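Local structure of HupZ (Streptococcus sp. 'group A', 5ESC) at residues K7-I10 and N11-A15; A88-E91 and A92-W96; D49-T52 and R53-I56. The protein probably degrades heme, as an enzyme built on the split-barrel fold of the pyridoxamine 5'-phosphate oxidase family that forms a dimer. One frame throughout, in Å; residues are numbered along the deposited sequence. Where two conformers were deposited one is given.

Interaction 1: residues K7-I10 and N11-A15; sequences KDLI and NNQLA
Asn12 and Gln13 both turn their CG atoms anti to their own carbonyl carbons (chi1 -69° and -52°), which swings each side chain back over the preceding turn, Asn12 toward Asp8 and Gln13 toward Leu9. The site is the C-terminal end of helix 4-12 in the split-barrel fold: Gln13 is the first residue to abandon helical phi/psi. From Asn12 the amide nitrogen ND2 reaches back to Asp8 O at 2.7 Å, but the N-H points poorly at its target (123°), so this bond is weak; the backbone bond from Asn12 N to the same oxygen is weak as well. Two bent contacts thus share one carbonyl near the end of the helix. The Asp8 carboxylate is engaged elsewhere, OD1 being hydrogen-bonded to Gln4 NE2 one turn earlier. Straighter backbone bonds run from Asn11 N to Lys7 O, 2.8 Å, and from Gln13 N to Leu9 O, 2.6 Å, the latter closing the final turn. Ile10, on the buried side, packs on Phe66 of strand 61-68 and Leu36 of strand 35-38, while Leu14 in the exit loop meets Val67 of the second subunit. Gln13, its chain bent at chi2, lays its aliphatic part alongside Leu9, where CG of Gln13 stands 4.2 Å from CG of Leu9.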
loop_
_atom_site.group_PDB
_atom_site.type_symbol
_atom_site.label_atom_id
_atom_site.label_comp_id
_atom_site.label_asym_id
_atom_site.label_seq_id
_atom_site.Cartn_x
_atom_site.Cartn_y
_atom_site.Cartn_z
ATOM N N LYS A 7 17.058 6.531 -1.976
ATOM C CA LYS A 7 17.771 5.287 -1.571
ATOM C C LYS A 7 17.682 5.037 -0.109
ATOM O O LYS A 7 17.613 3.877 0.306
ATOM C CB LYS A 7 19.250 5.245 -1.996
ATOM C CG LYS A 7 19.421 5.256 -3.488
ATOM C CD LYS A 7 20.897 5.309 -3.863
ATOM C CE LYS A 7 21.130 5.705 -5.333
ATOM N NZ LYS A 7 22.586 6.073 -5.570
ATOM N N ASP A 8 17.643 6.111 0.689
ATOM C CA ASP A 8 17.616 5.974 2.144
ATOM C C ASP A 8 16.306 5.392 2.596
ATOM O O ASP A 8 16.302 4.533 3.455
ATOM C CB ASP A 8 17.788 7.321 2.854
ATOM C CG ASP A 8 19.138 7.966 2.593
ATOM O OD1 ASP A 8 20.135 7.276 2.208
ATOM O OD2 ASP A 8 19.153 9.205 2.773
ATOM N N LEU A 9 15.196 5.913 2.046
ATOM C CA LEU A 9 13.855 5.344 2.315
ATOM C C LEU A 9 13.711 3.922 1.897
ATOM O O LEU A 9 13.268 3.058 2.694
ATOM C CB LEU A 9 12.737 6.151 1.651
ATOM C CG LEU A 9 12.249 7.261 2.582
ATOM C CD1 LEU A 9 13.068 8.516 2.350
ATOM C CD2 LEU A 9 10.799 7.578 2.357
ATOM N N ILE A 10 14.116 3.668 0.647
ATOM C CA ILE A 10 14.093 2.316 0.107
ATOM C C ILE A 10 14.873 1.407 1.034
ATOM O O ILE A 10 14.437 0.286 1.339
ATOM C CB ILE A 10 14.691 2.236 -1.360
ATOM C CG1 ILE A 10 13.769 2.974 -2.355
ATOM C CG2 ILE A 10 14.869 0.787 -1.726
ATOM C CD1 ILE A 10 14.322 3.299 -3.719
ATOM N N ASN A 11 16.063 1.885 1.462
ATOM C CA ASN A 11 16.927 1.077 2.368
ATOM C C ASN A 11 16.366 1.007 3.782
ATOM O O ASN A 11 16.591 0.080 4.498
ATOM C CB ASN A 11 18.359 1.602 2.449
ATOM C CG ASN A 11 19.195 1.321 1.203
ATOM O OD1 ASN A 11 18.935 0.404 0.410
ATOM N ND2 ASN A 11 20.233 2.160 1.017
ATOM N N ASN A 12 15.633 2.012 4.184
ATOM C CA ASN A 12 15.140 2.053 5.574
ATOM C C ASN A 12 13.691 1.731 5.854
ATOM O O ASN A 12 13.384 1.446 7.002
ATOM C CB ASN A 12 15.560 3.381 6.211
ATOM C CG ASN A 12 17.047 3.427 6.410
ATOM O OD1 ASN A 12 17.564 2.584 7.103
ATOM N ND2 ASN A 12 17.742 4.288 5.698
ATOM N N GLN A 13 12.809 1.739 4.829
ATOM C CA GLN A 13 11.364 1.554 5.042
ATOM C C GLN A 13 10.886 0.294 4.283
ATOM O O GLN A 13 11.579 -0.229 3.411
ATOM C CB GLN A 13 10.577 2.806 4.604
ATOM C CG GLN A 13 11.050 4.144 5.180
ATOM C CD GLN A 13 10.992 4.159 6.707
ATOM O OE1 GLN A 13 10.230 3.407 7.308
ATOM N NE2 GLN A 13 11.891 4.925 7.328
ATOM N N LEU A 14 9.748 -0.214 4.719
ATOM C CA LEU A 14 9.051 -1.320 4.116
ATOM C C LEU A 14 8.326 -0.924 2.814
ATOM O O LEU A 14 7.425 -0.027 2.810
ATOM C CB LEU A 14 7.992 -1.836 5.080
ATOM C CG LEU A 14 7.277 -3.132 4.756
ATOM C CD1 LEU A 14 8.337 -4.146 4.377
ATOM C CD2 LEU A 14 6.469 -3.662 5.926
ATOM N N ALA A 15 8.626 -1.657 1.756
ATOM C CA ALA A 15 7.938 -1.502 0.442
ATOM C C ALA A 15 6.520 -1.968 0.593
ATOM O O ALA A 15 6.278 -3.111 1.003
ATOM C CB ALA A 15 8.641 -2.335 -0.600
#

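Interaction 2: residues A88-E91 and A92-W96; sequences AYYE and AAKKW
Lys94 folds back along helix 88-97 between Tyr90, four residues earlier, and Glu91, three residues earlier. The packed part is on the Tyr90 side. There Lys94 CG sits over one face of the phenol ring, 4.0 Å from the Tyr90 ring centroid and 29° off its normal, a CH-pi contact made by the inner part of the lysine chain. With chi1 at 178°, the Tyr90 ring is carried out opposite its own N, beside the chain of Lys94. Its hydroxyl is hydrogen-bonded to Pro104 O, which ties down the far end of the ring, and Val107 of strand 106-117 packs against the same side chain. This is i to i+3 and i to i+4 pairing on an alpha-helix laid against the split barrel: Tyr89 and Ala93 face the strands, whereas Glu91 and Lys95 belong to the exposed side. Regular backbone bonds underlie it, such as Ala93 N to Tyr89 O at 3.0 Å and Lys95 N to Glu91 O at 3.1 Å. On the solvent side Glu91 and Lys94 run alongside each other and form a salt bridge in which NZ of Lys94 stands 2.6 Å from OE2 of Glu91, meeting it on the syn side and 20° out of the carboxylate plane. Both contacts of the lysine deserve caution, for it was modelled in two conformers and its outer chain is doubtful: CE crowds Tyr90 CE2 implausibly, and NZ approaches Glu91 OE1 to a very short 2.4 Å.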
loop_
_atom_site.group_PDB
_atom_site.type_symbol
_atom_site.label_atom_id
_atom_site.label_comp_id
_atom_site.label_asym_id
_atom_site.label_seq_id
_atom_site.Cartn_x
_atom_site.Cartn_y
_atom_site.Cartn_z
ATOM N N ALA A 88 19.589 -14.502 -14.686
ATOM C CA ALA A 88 20.438 -13.737 -13.757
ATOM C C ALA A 88 19.739 -13.054 -12.633
ATOM O O ALA A 88 20.326 -12.889 -11.574
ATOM C CB ALA A 88 21.237 -12.708 -14.580
ATOM N N TYR A 89 18.475 -12.542 -12.844
ATOM C CA TYR A 89 17.815 -11.901 -11.784
ATOM C C TYR A 89 17.467 -12.977 -10.717
ATOM O O TYR A 89 17.616 -12.767 -9.512
ATOM C CB TYR A 89 16.560 -11.248 -12.211
ATOM C CG TYR A 89 16.697 -10.013 -13.032
ATOM C CD1 TYR A 89 17.272 -8.889 -12.506
ATOM C CD2 TYR A 89 16.157 -9.979 -14.343
ATOM C CE1 TYR A 89 17.269 -7.663 -13.281
ATOM C CE2 TYR A 89 16.158 -8.797 -15.101
ATOM C CZ TYR A 89 16.758 -7.654 -14.566
ATOM O OH TYR A 89 16.763 -6.555 -15.405
ATOM N N TYR A 90 16.956 -14.075 -11.153
ATOM C CA TYR A 90 16.560 -15.154 -10.271
ATOM C C TYR A 90 17.746 -15.716 -9.486
ATOM O O TYR A 90 17.644 -15.947 -8.322
ATOM C CB TYR A 90 15.821 -16.255 -11.065
ATOM C CG TYR A 90 15.456 -17.397 -10.157
ATOM C CD1 TYR A 90 14.451 -17.234 -9.233
ATOM C CD2 TYR A 90 16.211 -18.566 -10.128
ATOM C CE1 TYR A 90 14.094 -18.246 -8.349
ATOM C CE2 TYR A 90 15.852 -19.607 -9.251
ATOM C CZ TYR A 90 14.830 -19.386 -8.317
ATOM O OH TYR A 90 14.435 -20.325 -7.412
ATOM N N GLU A 91 18.867 -15.980 -10.159
ATOM C CA GLU A 91 20.081 -16.466 -9.476
ATOM C C GLU A 91 20.614 -15.485 -8.438
ATOM O O GLU A 91 20.974 -15.887 -7.325
ATOM C CB GLU A 91 21.184 -16.886 -10.500
ATOM C CG GLU A 91 20.768 -18.033 -11.416
ATOM C CD GLU A 91 20.449 -19.339 -10.674
ATOM O OE1 GLU A 91 21.269 -19.696 -9.772
ATOM O OE2 GLU A 91 19.380 -20.005 -10.950
ATOM N N ALA A 92 20.530 -14.158 -8.728
ATOM C CA ALA A 92 20.824 -13.162 -7.715
ATOM C C ALA A 92 19.862 -13.268 -6.499
ATOM O O ALA A 92 20.303 -13.129 -5.342
ATOM C CB ALA A 92 20.768 -11.734 -8.249
ATOM N N ALA A 93 18.543 -13.398 -6.760
ATOM C CA ALA A 93 17.567 -13.482 -5.724
ATOM C C ALA A 93 17.854 -14.696 -4.766
ATOM O O ALA A 93 17.710 -14.634 -3.505
ATOM C CB ALA A 93 16.171 -13.590 -6.321
ATOM N N LYS A 94 18.241 -15.782 -5.401
ATOM C CA LYS A 94 18.530 -17.032 -4.672
ATOM C C LYS A 94 19.720 -16.887 -3.697
ATOM O O LYS A 94 19.803 -17.183 -2.499
ATOM C CB LYS A 94 18.928 -18.075 -5.680
ATOM C CG LYS A 94 17.782 -18.804 -6.264
ATOM C CD LYS A 94 18.205 -20.236 -6.601
ATOM C CE LYS A 94 18.471 -20.350 -8.047
ATOM N NZ LYS A 94 19.674 -21.065 -8.542
ATOM N N LYS A 95 20.676 -16.258 -4.306
ATOM C CA LYS A 95 21.886 -15.943 -3.607
ATOM C C LYS A 95 21.688 -14.987 -2.435
ATOM O O LYS A 95 22.086 -15.276 -1.312
ATOM C CB LYS A 95 22.886 -15.295 -4.557
ATOM C CG LYS A 95 24.243 -14.940 -3.946
ATOM C CD LYS A 95 24.952 -16.246 -3.442
ATOM C CE LYS A 95 26.435 -16.081 -2.969
ATOM N NZ LYS A 95 26.975 -17.300 -2.295
ATOM N N TRP A 96 20.969 -13.885 -2.699
ATOM C CA TRP A 96 20.543 -12.964 -1.678
ATOM C C TRP A 96 19.762 -13.585 -0.534
ATOM O O TRP A 96 19.861 -13.151 0.624
ATOM C CB TRP A 96 19.716 -11.835 -2.309
ATOM C CG TRP A 96 19.376 -10.755 -1.478
ATOM C CD1 TRP A 96 20.068 -9.585 -1.332
ATOM C CD2 TRP A 96 18.204 -10.631 -0.640
ATOM N NE1 TRP A 96 19.427 -8.766 -0.454
ATOM C CE2 TRP A 96 18.285 -9.380 -0.001
ATOM C CE3 TRP A 96 17.106 -11.463 -0.368
ATOM C CZ2 TRP A 96 17.271 -8.911 0.877
ATOM C CZ3 TRP A 96 16.148 -11.037 0.520
ATOM C CH2 TRP A 96 16.236 -9.771 1.157
#

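Interaction 3: residues D49-T52 and R53-I56; sequences DGQT and RINI
Charge pairing comes first: Asp49, just ahead of the helix, and Arg53 form a salt bridge in which OD1 of Asp49 lies 2.8 Å from NH1 of Arg53. The carboxylate does not meet the guanidinium edge to edge. The two planes are 33° apart, and Asp49 OD2 stands 3.3 Å above the Arg53 guanidinium plane, offset toward its rim. Arg53 runs fully extended, with CG anti to the backbone N and the next two torsions equally straight, which carries its head back past the start of the helix. Several partners fix that head, since NE makes a salt bridge with Glu57 and NH1 also donates to Thr48 O. Asp49 was deposited in two conformers, so its salt bridge describes one of them.

Among the hydrogen bonds, one joins side chains: Gln51 NE2 donates to Asn55 OD1 at 2.6 Å. The acceptor lies almost in the amide plane of Gln51, but the donor stands 38° above the carbonyl plane of Asn55, and the two amides are turned 51° apart. Asn55 ND2 is bound separately to Thr19 OG1, so both ends of this amide are engaged. Beneath them the backbone ladder begins with Ile54 N to Gly50 O, 3.1 Å and nearly straight, and continues with Asn55 N to Gln51 O, 2.9 Å, and Ile56 N to Thr52 O, 2.9 Å.

On the inner face the apolar contact is between Thr52 and Ile56, CG2 of Thr52 lying 3.7 Å from CD1 of Ile56, and both pack on Tyr44 of strand 41-46. Together these features describe the N-terminal turns of helix 51-59, with Gly50 at the N-cap position, where the helix follows strand 41-46 in the split barrel.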
loop_
_atom_site.group_PDB
_atom_site.type_symbol
_atom_site.label_atom_id
_atom_site.label_comp_id
_atom_site.label_asym_id
_atom_site.label_seq_id
_atom_site.Cartn_x
_atom_site.Cartn_y
_atom_site.Cartn_z
ATOM N N ASP A 49 2.698 -18.140 -4.064
ATOM C CA ASP A 49 1.854 -17.943 -5.258
ATOM C C ASP A 49 0.666 -17.093 -4.884
ATOM O O ASP A 49 -0.453 -17.344 -5.291
ATOM C CB ASP A 49 1.453 -19.223 -6.051
ATOM C CG ASP A 49 2.443 -19.543 -7.177
ATOM O OD1 ASP A 49 3.516 -20.069 -6.813
ATOM O OD2 ASP A 49 2.187 -19.255 -8.380
ATOM N N GLY A 50 0.954 -16.000 -4.192
ATOM C CA GLY A 50 -0.078 -15.072 -3.624
ATOM C C GLY A 50 -0.603 -14.065 -4.645
ATOM O O GLY A 50 -0.274 -14.122 -5.820
ATOM N N GLN A 51 -1.422 -13.158 -4.183
ATOM C CA GLN A 51 -2.186 -12.363 -5.040
ATOM C C GLN A 51 -1.287 -11.359 -5.794
ATOM O O GLN A 51 -1.572 -11.097 -6.939
ATOM C CB GLN A 51 -3.291 -11.629 -4.245
ATOM C CG GLN A 51 -4.350 -11.012 -5.160
ATOM C CD GLN A 51 -5.114 -12.037 -6.046
ATOM O OE1 GLN A 51 -5.604 -13.056 -5.515
ATOM N NE2 GLN A 51 -5.227 -11.798 -7.322
ATOM N N THR A 52 -0.232 -10.838 -5.158
ATOM C CA THR A 52 0.649 -9.892 -5.829
ATOM C C THR A 52 1.206 -10.592 -7.074
ATOM O O THR A 52 1.186 -10.059 -8.173
ATOM C CB THR A 52 1.789 -9.402 -4.904
ATOM O OG1 THR A 52 1.219 -8.675 -3.821
ATOM C CG2 THR A 52 2.822 -8.516 -5.625
ATOM N N ARG A 53 1.708 -11.815 -6.907
ATOM C CA ARG A 53 2.287 -12.542 -7.996
ATOM C C ARG A 53 1.288 -12.824 -9.132
ATOM O O ARG A 53 1.633 -12.616 -10.332
ATOM C CB ARG A 53 2.925 -13.876 -7.514
ATOM C CG ARG A 53 3.526 -14.647 -8.631
ATOM C CD ARG A 53 4.101 -16.003 -8.168
ATOM N NE ARG A 53 4.728 -16.701 -9.259
ATOM C CZ ARG A 53 5.434 -17.826 -9.075
ATOM N NH1 ARG A 53 5.507 -18.348 -7.861
ATOM N NH2 ARG A 53 5.978 -18.457 -10.092
ATOM N N ILE A 54 0.068 -13.290 -8.756
ATOM C CA ILE A 54 -0.976 -13.606 -9.688
ATOM C C ILE A 54 -1.358 -12.354 -10.525
ATOM O O ILE A 54 -1.552 -12.423 -11.736
ATOM C CB ILE A 54 -2.201 -14.110 -8.915
ATOM C CG1 ILE A 54 -1.856 -15.378 -8.171
ATOM C CG2 ILE A 54 -3.388 -14.390 -9.822
ATOM C CD1 ILE A 54 -1.251 -16.405 -9.057
ATOM N N ASN A 55 -1.457 -11.232 -9.856
ATOM C CA ASN A 55 -1.806 -9.976 -10.496
ATOM C C ASN A 55 -0.678 -9.527 -11.432
ATOM O O ASN A 55 -0.947 -9.074 -12.570
ATOM C CB ASN A 55 -2.091 -8.904 -9.434
ATOM C CG ASN A 55 -3.396 -9.154 -8.652
ATOM O OD1 ASN A 55 -4.179 -10.022 -8.959
ATOM N ND2 ASN A 55 -3.590 -8.363 -7.605
ATOM N N ILE A 56 0.585 -9.566 -10.958
ATOM C CA ILE A 56 1.752 -9.249 -11.862
ATOM C C ILE A 56 1.766 -10.109 -13.158
ATOM O O ILE A 56 1.861 -9.597 -14.270
ATOM C CB ILE A 56 3.128 -9.307 -11.149
ATOM C CG1 ILE A 56 3.252 -8.141 -10.140
ATOM C CG2 ILE A 56 4.278 -9.319 -12.128
ATOM C CD1 ILE A 56 4.265 -8.394 -9.066
#

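Along the chain the order is interaction 1, interaction 3, interaction 2, on three different helices: 4-12, 51-59 and 88-97. Their centres lie 19 to 22 Å apart and none touches another, the nearest atoms being about 8 or 9 Å away in each pair. Interactions 1 and 3 lie on opposite sides of the chain's centre, and strand 41-46 receives side chains from both interactions 2 and 3. Interaction 1 marks a helix end and interaction 3 a helix start, while interaction 2 spans almost the whole of helix 88-97. Each is thus a separate local piece packed on one antiparallel split-barrel sheet; only interaction 1 reaches the second subunit, through Leu14 just after helix 4-12.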